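Local coordinates for protein malate dehydrogenase (Pyrococcus horikoshii, PDB 1V9N) that catalyses the NAD(+)-dependent oxidation of (S)-malate to oxaloacetate, reversibly, as a homodimeric cytoplasmic enzyme of the LDH2/MDH2 family, at residues Val14-Leu19 / Thr332-Gly337; Phe20-Arg25 / Gln58-Tyr63; Gln98-Arg103 / Val278-Met283. One frame throughout, in Å; residues are numbered along the deposited sequence.

How the interactions relate
Starting at the N terminus, the chain leaves the short strand 11-14 and enters helix 16-29, whose first turn forms interaction 1 with the C-terminal end of helix 324-336. That contact closes a loop of more than 300 residues, and both other contacts fall within it. Interaction 2 follows directly on the same helix 16-29 and reaches helix 60-69, a short excursion through helix 34-49. It is complete before interaction 3 opens, where helix 97-115 packs on strand 278-285 and closes a loop of 174 residues. Interactions 2 and 3 touch through Tyr63 OH and Gln98 NE2, 3.1 Å apart and probably hydrogen-bonded, joining helices 16-29 and 60-69 to helix 97-115 and the mixed sheet.

Interaction 1 (Val14-Leu19 / Thr332-Gly337)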
loop_
_atom_site.group_PDB
_atom_site.type_symbol
_atom_site.label_atom_id
_atom_site.label_comp_id
_atom_site.label_asym_id
_atom_site.label_seq_id
_atom_site.Cartn_x
_atom_site.Cartn_y
_atom_site.Cartn_z
ATOM N N VAL A 14 19.715 -22.399 18.620
ATOM C CA VAL A 14 21.017 -22.246 17.986
ATOM C C VAL A 14 21.502 -20.818 18.185
ATOM O O VAL A 14 20.818 -19.868 17.813
ATOM C CB VAL A 14 20.945 -22.535 16.468
ATOM C CG1 VAL A 14 22.316 -22.367 15.844
ATOM C CG2 VAL A 14 20.419 -23.941 16.226
ATOM N N PRO A 15 22.688 -20.647 18.787
ATOM C CA PRO A 15 23.233 -19.307 19.016
ATOM C C PRO A 15 23.219 -18.484 17.731
ATOM O O PRO A 15 23.760 -18.906 16.710
ATOM C CB PRO A 15 24.647 -19.596 19.504
ATOM C CG PRO A 15 24.468 -20.874 20.263
ATOM C CD PRO A 15 23.590 -21.677 19.332
ATOM N N LYS A 16 22.590 -17.316 17.794
ATOM C CA LYS A 16 22.491 -16.425 16.645
ATOM C C LYS A 16 23.812 -16.354 15.882
ATOM O O LYS A 16 23.852 -16.563 14.669
ATOM C CB LYS A 16 22.068 -15.029 17.118
ATOM C CG LYS A 16 21.839 -14.009 16.016
ATOM C CD LYS A 16 23.138 -13.384 15.545
ATOM C CE LYS A 16 22.880 -12.327 14.491
ATOM N NZ LYS A 16 24.140 -11.710 14.001
ATOM N N ASP A 17 24.889 -16.069 16.608
ATOM C CA ASP A 17 26.222 -15.955 16.027
ATOM C C ASP A 17 26.671 -17.242 15.342
ATOM O O ASP A 17 27.466 -17.216 14.400
ATOM C CB ASP A 17 27.219 -15.582 17.123
ATOM C CG ASP A 17 26.795 -14.347 17.891
ATOM O OD1 ASP A 17 26.856 -13.239 17.313
ATOM O OD2 ASP A 17 26.389 -14.488 19.067
ATOM N N ARG A 18 26.154 -18.368 15.820
ATOM C CA ARG A 18 26.496 -19.669 15.266
ATOM C C ARG A 18 25.786 -19.896 13.940
ATOM O O ARG A 18 26.384 -20.379 12.979
ATOM C CB ARG A 18 26.116 -20.768 16.259
ATOM C CG ARG A 18 26.455 -22.180 15.814
ATOM C CD ARG A 18 26.599 -23.073 17.032
ATOM N NE ARG A 18 27.680 -22.596 17.893
ATOM C CZ ARG A 18 27.911 -23.033 19.127
ATOM N NH1 ARG A 18 27.131 -23.965 19.661
ATOM N NH2 ARG A 18 28.925 -22.537 19.825
ATOM N N LEU A 19 24.505 -19.551 13.894
ATOM C CA LEU A 19 23.721 -19.714 12.678
ATOM C C LEU A 19 24.307 -18.818 11.593
ATOM O O LEU A 19 24.444 -19.224 10.438
ATOM C CB LEU A 19 22.259 -19.337 12.934
ATOM C CG LEU A 19 21.280 -19.581 11.784
ATOM C CD1 LEU A 19 21.263 -21.062 11.432
ATOM C CD2 LEU A 19 19.892 -19.120 12.187
ATOM N N THR A 332 14.490 -11.694 22.503
ATOM C CA THR A 332 14.463 -12.969 23.205
ATOM C C THR A 332 15.490 -13.953 22.648
ATOM O O THR A 332 16.383 -14.417 23.361
ATOM C CB THR A 332 13.067 -13.616 23.105
ATOM O OG1 THR A 332 12.115 -12.816 23.816
ATOM C CG2 THR A 332 13.083 -15.023 23.684
ATOM N N ARG A 333 15.351 -14.260 21.363
ATOM C CA ARG A 333 16.231 -15.205 20.695
ATOM C C ARG A 333 17.706 -14.819 20.654
ATOM O O ARG A 333 18.558 -15.652 20.351
ATOM C CB ARG A 333 15.702 -15.464 19.285
ATOM C CG ARG A 333 14.296 -16.027 19.303
ATOM C CD ARG A 333 13.754 -16.299 17.922
ATOM N NE ARG A 333 12.476 -17.000 17.995
ATOM C CZ ARG A 333 11.782 -17.395 16.936
ATOM N NH1 ARG A 333 12.245 -17.156 15.715
ATOM N NH2 ARG A 333 10.631 -18.033 17.095
ATOM N N LEU A 334 18.020 -13.567 20.966
ATOM C CA LEU A 334 19.412 -13.131 20.962
ATOM C C LEU A 334 20.153 -13.617 22.209
ATOM O O LEU A 334 21.364 -13.846 22.173
ATOM C CB LEU A 334 19.497 -11.607 20.866
ATOM C CG LEU A 334 19.277 -11.017 19.470
ATOM C CD1 LEU A 334 19.295 -9.497 19.535
ATOM C CD2 LEU A 334 20.369 -11.523 18.536
ATOM N N LYS A 335 19.429 -13.771 23.312
ATOM C CA LYS A 335 20.042 -14.237 24.549
ATOM C C LYS A 335 19.550 -15.631 24.913
ATOM O O LYS A 335 20.128 -16.299 25.767
ATOM C CB LYS A 335 19.761 -13.251 25.691
ATOM C CG LYS A 335 18.306 -12.832 25.843
ATOM C CD LYS A 335 18.194 -11.656 26.807
ATOM C CE LYS A 335 16.784 -11.084 26.847
ATOM N NZ LYS A 335 16.710 -9.832 27.654
ATOM N N LEU A 336 18.491 -16.071 24.244
ATOM C CA LEU A 336 17.917 -17.387 24.487
ATOM C C LEU A 336 18.292 -18.318 23.333
ATOM O O LEU A 336 18.263 -19.543 23.468
ATOM C CB LEU A 336 16.397 -17.262 24.606
ATOM C CG LEU A 336 15.610 -18.346 25.347
ATOM C CD1 LEU A 336 14.192 -17.858 25.589
ATOM C CD2 LEU A 336 15.608 -19.634 24.548
ATOM N N GLY A 337 18.651 -17.723 22.197
ATOM C CA GLY A 337 19.027 -18.507 21.037
ATOM C C GLY A 337 17.910 -18.623 20.018
ATOM O O GLY A 337 16.733 -18.519 20.363
#
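Lys16 and Leu334 make the apolar half of this contact. Their side chains run side by side in the same direction, and CG of Lys16 lies 3.8 Å from CD2 of Leu334. The same methyl also comes within 4.1 Å of Lys16 CB, so it rests on the first two methylenes of the lysine rather than on its end. Lys16 CG stands anti to the backbone N (chi1 -176°); a bend at chi2 (-82°) then carries the charged tip away from segment 332-337. Val45 and Leu49 of helix 34-49 also touch this lysine.

The other half is backbone. Val14 O comes within 3.9 Å of Gly337 C, a van der Waals contact where both segments change structure. Pro15 is the N-cap of helix 16-29, while Gly337 leaves helix 324-336 with a positive phi (100°), at backbone angles where a CB would jam against the carbonyl O of Leu336. Ile338, the next residue, pairs with Val14 by backbone hydrogen bonds in the two-stranded antiparallel sheet of 11-14 and 338-341.

Polar bonding lies to the side: Arg333 NE forms a salt bridge with Glu3, and Thr332 OG1 hydrogen-bonds to Phe2 O and Leu328 O. Between the two segments themselves, then, the contact is held by dispersion and shape; directional bonds lie beside it, in the Val14-Ile338 pairing and the links to Glu3 and Phe2.

Interaction 2 (Phe20-Arg25 / Gln58-Tyr63)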
loop_
_atom_site.group_PDB
_atom_site.type_symbol
_atom_site.label_atom_id
_atom_site.label_comp_id
_atom_site.label_asym_id
_atom_site.label_seq_id
_atom_site.Cartn_x
_atom_site.Cartn_y
_atom_site.Cartn_z
ATOM N N PHE A 20 24.672 -17.602 11.985
ATOM C CA PHE A 20 25.246 -16.629 11.067
ATOM C C PHE A 20 26.529 -17.131 10.412
ATOM O O PHE A 20 26.657 -17.098 9.189
ATOM C CB PHE A 20 25.551 -15.322 11.804
ATOM C CG PHE A 20 26.096 -14.241 10.918
ATOM C CD1 PHE A 20 25.242 -13.329 10.304
ATOM C CD2 PHE A 20 27.462 -14.141 10.679
ATOM C CE1 PHE A 20 25.742 -12.334 9.469
ATOM C CE2 PHE A 20 27.970 -13.150 9.842
ATOM C CZ PHE A 20 27.105 -12.245 9.236
ATOM N N SER A 21 27.483 -17.573 11.230
ATOM C CA SER A 21 28.765 -18.058 10.718
ATOM C C SER A 21 28.577 -19.289 9.835
ATOM O O SER A 21 29.316 -19.498 8.882
ATOM C CB SER A 21 29.713 -18.389 11.877
ATOM O OG SER A 21 29.186 -19.433 12.676
ATOM N N PHE A 22 27.582 -20.102 10.163
ATOM C CA PHE A 22 27.297 -21.290 9.377
ATOM C C PHE A 22 26.941 -20.872 7.952
ATOM O O PHE A 22 27.577 -21.310 6.989
ATOM C CB PHE A 22 26.131 -22.062 9.987
ATOM C CG PHE A 22 25.577 -23.124 9.083
ATOM C CD1 PHE A 22 26.332 -24.247 8.763
ATOM C CD2 PHE A 22 24.317 -22.978 8.513
ATOM C CE1 PHE A 22 25.840 -25.205 7.886
ATOM C CE2 PHE A 22 23.816 -23.935 7.632
ATOM C CZ PHE A 22 24.579 -25.046 7.318
ATOM N N ILE A 23 25.927 -20.017 7.826
ATOM C CA ILE A 23 25.481 -19.535 6.522
ATOM C C ILE A 23 26.652 -18.984 5.720
ATOM O O ILE A 23 26.794 -19.283 4.535
ATOM C CB ILE A 23 24.403 -18.423 6.667
ATOM C CG1 ILE A 23 23.158 -18.997 7.341
ATOM C CG2 ILE A 23 24.033 -17.857 5.294
ATOM C CD1 ILE A 23 22.138 -17.941 7.738
ATOM N N VAL A 24 27.487 -18.179 6.372
ATOM C CA VAL A 24 28.646 -17.585 5.714
ATOM C C VAL A 24 29.639 -18.650 5.238
ATOM O O VAL A 24 30.252 -18.500 4.177
ATOM C CB VAL A 24 29.365 -16.579 6.655
ATOM C CG1 VAL A 24 30.666 -16.104 6.024
ATOM C CG2 VAL A 24 28.454 -15.379 6.921
ATOM N N ARG A 25 29.795 -19.721 6.018
ATOM C CA ARG A 25 30.705 -20.807 5.646
ATOM C C ARG A 25 30.237 -21.464 4.355
ATOM O O ARG A 25 31.008 -21.636 3.413
ATOM C CB ARG A 25 30.760 -21.889 6.732
ATOM C CG ARG A 25 31.694 -21.612 7.888
ATOM C CD ARG A 25 32.083 -22.918 8.574
ATOM N NE ARG A 25 30.965 -23.574 9.244
ATOM C CZ ARG A 25 30.365 -23.096 10.331
ATOM N NH1 ARG A 25 30.777 -21.956 10.869
ATOM N NH2 ARG A 25 29.360 -23.761 10.886
ATOM N N GLN A 58 15.704 -21.668 6.551
ATOM C CA GLN A 58 14.946 -22.728 5.902
ATOM C C GLN A 58 14.996 -22.559 4.382
ATOM O O GLN A 58 14.665 -23.476 3.634
ATOM C CB GLN A 58 13.491 -22.680 6.365
ATOM C CG GLN A 58 12.621 -23.759 5.758
ATOM C CD GLN A 58 11.155 -23.381 5.751
ATOM O OE1 GLN A 58 10.737 -22.485 5.013
ATOM N NE2 GLN A 58 10.367 -24.057 6.575
ATOM N N ARG A 59 15.419 -21.381 3.937
ATOM C CA ARG A 59 15.495 -21.061 2.516
ATOM C C ARG A 59 16.919 -21.053 2.001
ATOM O O ARG A 59 17.180 -20.590 0.893
ATOM C CB ARG A 59 14.896 -19.687 2.289
ATOM C CG ARG A 59 13.534 -19.545 2.892
ATOM C CD ARG A 59 12.506 -19.828 1.854
ATOM N NE ARG A 59 11.739 -18.633 1.543
ATOM C CZ ARG A 59 10.831 -18.591 0.581
ATOM N NH1 ARG A 59 10.611 -19.677 -0.142
ATOM N NH2 ARG A 59 10.131 -17.490 0.356
ATOM N N LEU A 60 17.847 -21.533 2.814
ATOM C CA LEU A 60 19.235 -21.567 2.396
ATOM C C LEU A 60 19.402 -22.567 1.254
ATOM O O LEU A 60 20.183 -22.345 0.330
ATOM C CB LEU A 60 20.131 -21.960 3.568
ATOM C CG LEU A 60 21.621 -21.998 3.233
ATOM C CD1 LEU A 60 22.108 -20.589 2.904
ATOM C CD2 LEU A 60 22.393 -22.579 4.411
ATOM N N LYS A 61 18.656 -23.665 1.312
ATOM C CA LYS A 61 18.736 -24.690 0.273
ATOM C C LYS A 61 18.328 -24.126 -1.089
ATOM O O LYS A 61 18.809 -24.581 -2.128
ATOM C CB LYS A 61 17.841 -25.877 0.630
ATOM C CG LYS A 61 16.360 -25.552 0.658
ATOM C CD LYS A 61 15.529 -26.795 0.947
ATOM C CE LYS A 61 14.040 -26.480 0.903
ATOM N NZ LYS A 61 13.207 -27.693 1.125
ATOM N N ARG A 62 17.440 -23.135 -1.071
ATOM C CA ARG A 62 16.965 -22.490 -2.288
ATOM C C ARG A 62 18.102 -21.722 -2.957
ATOM O O ARG A 62 18.302 -21.817 -4.169
ATOM C CB ARG A 62 15.816 -21.528 -1.960
ATOM C CG ARG A 62 15.347 -20.679 -3.137
ATOM C CD ARG A 62 14.205 -19.734 -2.748
ATOM N NE ARG A 62 13.589 -19.132 -3.924
ATOM C CZ ARG A 62 12.410 -18.516 -3.931
ATOM N NH1 ARG A 62 11.701 -18.411 -2.812
ATOM N NH2 ARG A 62 11.932 -18.016 -5.066
ATOM N N TYR A 63 18.843 -20.958 -2.162
ATOM C CA TYR A 63 19.952 -20.180 -2.694
ATOM C C TYR A 63 21.114 -21.077 -3.085
ATOM O O TYR A 63 21.783 -20.822 -4.084
ATOM C CB TYR A 63 20.403 -19.129 -1.675
ATOM C CG TYR A 63 19.276 -18.231 -1.217
ATOM C CD1 TYR A 63 18.375 -17.689 -2.133
ATOM C CD2 TYR A 63 19.102 -17.929 0.132
ATOM C CE1 TYR A 63 17.326 -16.872 -1.717
ATOM C CE2 TYR A 63 18.057 -17.110 0.557
ATOM C CZ TYR A 63 17.175 -16.586 -0.372
ATOM O OH TYR A 63 16.150 -15.768 0.049
#
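Leu60 reaches across to Phe22 and Ile23 in a buried helix-helix packing, joining helix 16-29 to the start of helix 60-69. Its two methyls divide the work: CD2 lies 3.8 Å from CE2 of the Phe22 ring, approaching obliquely, while CD1 is 4.1 Å from CG2 of Ile23. Leu60 has CG anti to the backbone N (chi1 -179°), which extends the branch toward the other helix. The backbones stay well apart, with the CA atoms of Ile23 and Leu60 7.8 Å from each other, and side chains alone bridge the interval.

Further helices surround this pair. Helix 342-355 presents Leu348 to both Phe22 and Leu60, and Ala352 to Phe22; on the Ile23 side, Ala41 and Val45 of helix 34-49 add to the apolar packing. Arg59 is the N-cap of helix 60-69, placing Leu60 in its first turn.

Next to Phe22 on the same helix, Arg25 folds back. Its NH2 bonds to the backbone oxygen of Glu358 near the C terminus, and NH1 makes a weak bond to Ser21 OG at 3.5 Å (143°). Phe22 CA lies 3.4 Å above one face of the Arg25 guanidinium, toward its rim, and Arg25 NH2 sits in plane at the edge of the Phe22 ring.

Interaction 3 (Gln98-Arg103 / Val278-Met283); sequences QVVGYR and VCHFFM
Gly101 and Phe282 meet at the tight spot of this buried helix-on-sheet contact. CZ of the ring comes to 3.5 Å from Gly101 CA, and CE1 and CE2 of Phe282 follow at 4.2 Å from that same carbon. Gly101 O sits over one face of the ring, 4.0 Å from Phe282 CE1, so carbonyl and alpha carbon together receive the far end of the phenyl group. With CG anti to the carbonyl carbon (chi1 -55°), the Phe282 ring is swung so that its CZ end meets the helix, and since Gly101 has no side chain, it can press directly against the backbone there.

The Val100-His280 side is looser. Val100 CG1 lies near the imidazole plane, at the edge, 4.3 Å from His280 CD2. The ring owes its setting to other residues: Tyr128 stacks on it, and with both nitrogens bonded, ND1 to Thr149 OG1 and NE2 to Ser125 OG, it should be held against flipping. The His280 side chain lies about 7 Å from the bound NADPH, close to the cofactor pocket. Tyr102 has its CB directed away from the strand, and Tyr102 CE2 lies 3.9 Å above the guanidinium plane of Arg103, which is exposed to solvent.

Helix 97-115 thus packs on one face of the mixed sheet, where strand 278-285 runs antiparallel to both its neighbours, 117-125 and 144-149. Helix 34-49 lies against the helix in turn, Val40 meeting Gln98, Asp36 meeting Val99 and Ile39 meeting Tyr102. From the strand's other face, Phe281 and the selenomethionine Met283 pack on Met283 of the second subunit.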
loop_
_atom_site.group_PDB
_atom_site.type_symbol
_atom_site.label_atom_id
_atom_site.label_comp_id
_atom_site.label_asym_id
_atom_site.label_seq_id
_atom_site.Cartn_x
_atom_site.Cartn_y
_atom_site.Cartn_z
ATOM N N GLN A 98 19.536 -10.436 -2.058
ATOM C CA GLN A 98 20.033 -9.679 -0.913
ATOM C C GLN A 98 21.125 -8.683 -1.328
ATOM O O GLN A 98 21.170 -7.563 -0.826
ATOM C CB GLN A 98 20.593 -10.630 0.150
ATOM C CG GLN A 98 19.557 -11.509 0.854
ATOM C CD GLN A 98 19.082 -12.685 0.015
ATOM O OE1 GLN A 98 19.628 -12.970 -1.046
ATOM N NE2 GLN A 98 18.061 -13.380 0.501
ATOM N N VAL A 99 21.998 -9.100 -2.244
ATOM C CA VAL A 99 23.081 -8.245 -2.727
ATOM C C VAL A 99 22.515 -7.130 -3.594
ATOM O O VAL A 99 22.848 -5.957 -3.407
ATOM C CB VAL A 99 24.126 -9.058 -3.541
ATOM C CG1 VAL A 99 25.161 -8.124 -4.162
ATOM C CG2 VAL A 99 24.817 -10.058 -2.632
ATOM N N VAL A 100 21.646 -7.493 -4.535
ATOM C CA VAL A 100 21.024 -6.506 -5.409
ATOM C C VAL A 100 20.205 -5.507 -4.576
ATOM O O VAL A 100 20.295 -4.293 -4.776
ATOM C CB VAL A 100 20.099 -7.194 -6.453
ATOM C CG1 VAL A 100 19.350 -6.138 -7.276
ATOM C CG2 VAL A 100 20.934 -8.089 -7.381
ATOM N N GLY A 101 19.411 -6.026 -3.641
ATOM C CA GLY A 101 18.591 -5.171 -2.795
ATOM C C GLY A 101 19.404 -4.289 -1.853
ATOM O O GLY A 101 19.044 -3.142 -1.601
ATOM N N TYR A 102 20.495 -4.828 -1.322
ATOM C CA TYR A 102 21.368 -4.078 -0.421
ATOM C C TYR A 102 21.991 -2.879 -1.140
ATOM O O TYR A 102 21.973 -1.761 -0.633
ATOM C CB TYR A 102 22.492 -4.976 0.101
ATOM C CG TYR A 102 23.418 -4.292 1.088
ATOM C CD1 TYR A 102 23.084 -4.204 2.441
ATOM C CD2 TYR A 102 24.627 -3.733 0.672
ATOM C CE1 TYR A 102 23.930 -3.581 3.357
ATOM C CE2 TYR A 102 25.484 -3.102 1.585
ATOM C CZ TYR A 102 25.124 -3.036 2.925
ATOM O OH TYR A 102 25.966 -2.447 3.843
ATOM N N ARG A 103 22.545 -3.121 -2.324
ATOM C CA ARG A 103 23.177 -2.056 -3.106
ATOM C C ARG A 103 22.152 -1.057 -3.623
ATOM O O ARG A 103 22.423 0.148 -3.684
ATOM C CB ARG A 103 23.962 -2.644 -4.290
ATOM C CG ARG A 103 25.093 -3.578 -3.884
ATOM C CD ARG A 103 26.141 -2.856 -3.048
ATOM N NE ARG A 103 27.020 -3.798 -2.355
ATOM C CZ ARG A 103 27.955 -3.447 -1.476
ATOM N NH1 ARG A 103 28.143 -2.167 -1.177
ATOM N NH2 ARG A 103 28.696 -4.380 -0.887
ATOM N N VAL A 278 13.253 -11.546 -10.827
ATOM C CA VAL A 278 12.496 -11.019 -9.701
ATOM C C VAL A 278 12.812 -9.525 -9.743
ATOM O O VAL A 278 13.950 -9.141 -10.025
ATOM C CB VAL A 278 12.978 -11.591 -8.351
ATOM C CG1 VAL A 278 12.212 -10.938 -7.216
ATOM C CG2 VAL A 278 12.771 -13.099 -8.315
ATOM N N CYS A 279 11.816 -8.685 -9.488
ATOM C CA CYS A 279 12.028 -7.244 -9.521
ATOM C C CYS A 279 11.702 -6.614 -8.172
ATOM O O CYS A 279 10.846 -7.110 -7.444
ATOM C CB CYS A 279 11.177 -6.619 -10.631
ATOM S SG CYS A 279 11.578 -7.238 -12.316
ATOM N N HIS A 280 12.390 -5.524 -7.842
ATOM C CA HIS A 280 12.178 -4.854 -6.563
ATOM C C HIS A 280 11.939 -3.356 -6.717
ATOM O O HIS A 280 12.293 -2.755 -7.732
ATOM C CB HIS A 280 13.396 -5.027 -5.646
ATOM C CG HIS A 280 14.012 -6.391 -5.680
ATOM N ND1 HIS A 280 13.286 -7.548 -5.485
ATOM C CD2 HIS A 280 15.300 -6.779 -5.836
ATOM C CE1 HIS A 280 14.101 -8.586 -5.521
ATOM N NE2 HIS A 280 15.329 -8.148 -5.732
ATOM N N PHE A 281 11.352 -2.766 -5.682
ATOM C CA PHE A 281 11.067 -1.333 -5.631
ATOM C C PHE A 281 11.612 -0.828 -4.295
ATOM O O PHE A 281 11.337 -1.415 -3.251
ATOM C CB PHE A 281 9.554 -1.082 -5.685
ATOM C CG PHE A 281 9.167 0.368 -5.514
ATOM C CD1 PHE A 281 9.141 1.231 -6.604
ATOM C CD2 PHE A 281 8.844 0.870 -4.255
ATOM C CE1 PHE A 281 8.799 2.576 -6.449
ATOM C CE2 PHE A 281 8.500 2.214 -4.085
ATOM C CZ PHE A 281 8.477 3.069 -5.187
ATOM N N PHE A 282 12.393 0.247 -4.332
ATOM C CA PHE A 282 12.956 0.827 -3.115
ATOM C C PHE A 282 12.694 2.323 -3.134
ATOM O O PHE A 282 12.894 2.991 -4.154
ATOM C CB PHE A 282 14.467 0.575 -3.039
ATOM C CG PHE A 282 14.846 -0.878 -3.142
ATOM C CD1 PHE A 282 14.741 -1.722 -2.039
ATOM C CD2 PHE A 282 15.277 -1.411 -4.355
ATOM C CE1 PHE A 282 15.057 -3.076 -2.144
ATOM C CE2 PHE A 282 15.595 -2.765 -4.471
ATOM C CZ PHE A 282 15.485 -3.598 -3.361
HETATM N N MSE A 283 12.238 2.851 -2.007
HETATM C CA MSE A 283 11.963 4.269 -1.913
HETATM C C MSE A 283 12.363 4.791 -0.546
HETATM O O MSE A 283 12.021 4.206 0.487
HETATM C CB MSE A 283 10.484 4.541 -2.149
HETATM C CG MSE A 283 10.120 6.007 -2.097
HETATM SE SE MSE A 283 8.231 6.220 -2.331
HETATM C CE MSE A 283 7.835 7.308 -0.784
#